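Local coordinates for protein diadenosine tetraphosphatase, putative (Trypanosoma brucei, PDB 2QJC) that binds two manganese ions and, as a calcineurin-like phosphoesterase, probably hydrolyses diadenosine tetraphosphate or other phosphorylated substrates, at residues V12-V17 / H128-P133. Residues are numbered along the deposited sequence; the frame is centred on the assembly and turned at random.
Sequences VTLPNV and HIIRIP
Val12 grips strand 129-132 through both its backbone polar groups: its N donates to Ile129 O at 2.8 Å, and its O accepts from Arg131 N. Two residues on, Leu14 N reaches Arg131 O at 3.0 Å, so three bonds fix a parallel register that pairs Val12 with Ile130 and Thr13 with Arg131. Val12 O also receives a CA-H contact from Ile130, with 3.2 Å between Ile130 CA and that oxygen. On the face carrying Val12 and Ile130, Leu14 adds its CD1, which meets Ile130 CG2 at 3.9 Å as the two side chains cross at a slant; Tyr76 touches both of them. Strand 11-13 is an edge strand of a mixed five-stranded sheet, one of two such sheets in this calcineurin-like phosphoesterase fold, and strand 137-140 borders 129-132 on its other flank, leading to the manganese ligand His141. On the face of Thr13, the aliphatic part of Arg131 runs alongside the threonine, pointing the same way. The Thr13 hydroxyl, set beside the backbone N (chi1 -62°), has its OG1 3.8 Å from Arg131 CD, while a bend at chi3 (86°) carries the guanidinium onward to a long, weak ion pair with Glu198. Past the last bond the chain enters a type I turn from Leu14 to Val17, and the Pro133 ring packs against its start, CG lying 3.8 Å from Pro15 CA.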
# COMPACT_ATOMS: atom_id res chain seq x y z
N VAL A 12 10.87 -7.39 -3.38
CA VAL A 12 11.09 -7.28 -4.82
C VAL A 12 11.86 -5.98 -5.09
O VAL A 12 11.50 -4.92 -4.57
CB VAL A 12 9.73 -7.26 -5.59
CG1 VAL A 12 9.92 -6.73 -7.01
CG2 VAL A 12 9.17 -8.65 -5.65
N THR A 13 12.91 -6.06 -5.89
CA THR A 13 13.73 -4.89 -6.22
C THR A 13 13.67 -4.54 -7.71
O THR A 13 13.80 -5.41 -8.57
CB THR A 13 15.20 -5.12 -5.80
OG1 THR A 13 15.25 -5.30 -4.38
CG2 THR A 13 16.07 -3.94 -6.19
N LEU A 14 13.47 -3.26 -8.00
CA LEU A 14 13.37 -2.78 -9.38
C LEU A 14 14.45 -1.73 -9.71
O LEU A 14 14.17 -0.54 -9.80
CB LEU A 14 11.97 -2.19 -9.60
CG LEU A 14 10.81 -3.17 -9.35
CD1 LEU A 14 9.48 -2.41 -9.32
CD2 LEU A 14 10.79 -4.23 -10.45
N PRO A 15 15.71 -2.18 -9.90
CA PRO A 15 16.81 -1.27 -10.22
C PRO A 15 16.71 -0.51 -11.54
O PRO A 15 17.24 0.59 -11.67
CB PRO A 15 18.03 -2.19 -10.18
CG PRO A 15 17.47 -3.51 -10.59
CD PRO A 15 16.19 -3.57 -9.81
N ASN A 16 16.01 -1.10 -12.51
CA ASN A 16 15.85 -0.51 -13.83
C ASN A 16 14.76 0.55 -13.95
O ASN A 16 14.68 1.24 -14.97
CB ASN A 16 15.60 -1.61 -14.86
CG ASN A 16 16.83 -2.46 -15.11
OD1 ASN A 16 17.58 -2.78 -14.20
ND2 ASN A 16 17.02 -2.85 -16.37
N VAL A 17 13.91 0.69 -12.93
CA VAL A 17 12.85 1.70 -12.99
C VAL A 17 13.41 3.07 -12.62
O VAL A 17 13.50 3.43 -11.44
CB VAL A 17 11.68 1.32 -12.05
CG1 VAL A 17 10.62 2.42 -12.04
CG2 VAL A 17 11.06 0.00 -12.51
N HIS A 128 5.61 -8.36 -0.36
CA HIS A 128 5.27 -7.56 0.80
C HIS A 128 5.96 -6.20 0.72
O HIS A 128 5.44 -5.19 1.20
CB HIS A 128 5.72 -8.28 2.08
CG HIS A 128 5.08 -9.61 2.29
ND1 HIS A 128 3.79 -9.74 2.77
CD2 HIS A 128 5.53 -10.86 2.09
CE1 HIS A 128 3.48 -11.02 2.85
NE2 HIS A 128 4.52 -11.73 2.44
N ILE A 129 7.15 -6.20 0.12
CA ILE A 129 7.94 -4.99 -0.00
C ILE A 129 8.53 -4.81 -1.40
O ILE A 129 8.98 -5.77 -2.01
CB ILE A 129 9.11 -5.01 1.01
CG1 ILE A 129 8.55 -5.14 2.43
CG2 ILE A 129 9.97 -3.76 0.87
CD1 ILE A 129 9.60 -5.46 3.48
N ILE A 130 8.51 -3.57 -1.89
CA ILE A 130 9.09 -3.27 -3.20
C ILE A 130 10.09 -2.13 -3.05
O ILE A 130 9.77 -1.07 -2.51
CB ILE A 130 8.01 -2.88 -4.24
CG1 ILE A 130 7.11 -4.09 -4.53
CG2 ILE A 130 8.67 -2.40 -5.55
CD1 ILE A 130 5.94 -3.76 -5.44
N ARG A 131 11.31 -2.36 -3.53
CA ARG A 131 12.36 -1.35 -3.47
C ARG A 131 12.53 -0.70 -4.84
O ARG A 131 12.63 -1.40 -5.86
CB ARG A 131 13.70 -1.98 -3.04
CG ARG A 131 13.66 -2.74 -1.72
CD ARG A 131 15.07 -3.18 -1.29
NE ARG A 131 15.76 -2.13 -0.54
CZ ARG A 131 16.95 -2.28 0.04
NH1 ARG A 131 17.60 -3.43 -0.05
NH2 ARG A 131 17.48 -1.28 0.73
N ILE A 132 12.56 0.63 -4.87
CA ILE A 132 12.71 1.42 -6.10
C ILE A 132 13.92 2.32 -5.83
O ILE A 132 13.77 3.53 -5.59
CB ILE A 132 11.45 2.28 -6.37
CG1 ILE A 132 10.21 1.39 -6.41
CG2 ILE A 132 11.59 3.03 -7.70
CD1 ILE A 132 8.91 2.16 -6.28
N PRO A 133 15.12 1.73 -5.87
CA PRO A 133 16.40 2.41 -5.61
C PRO A 133 16.73 3.67 -6.41
O PRO A 133 17.37 4.58 -5.88
CB PRO A 133 17.43 1.29 -5.78
CG PRO A 133 16.77 0.35 -6.76
CD PRO A 133 15.34 0.33 -6.29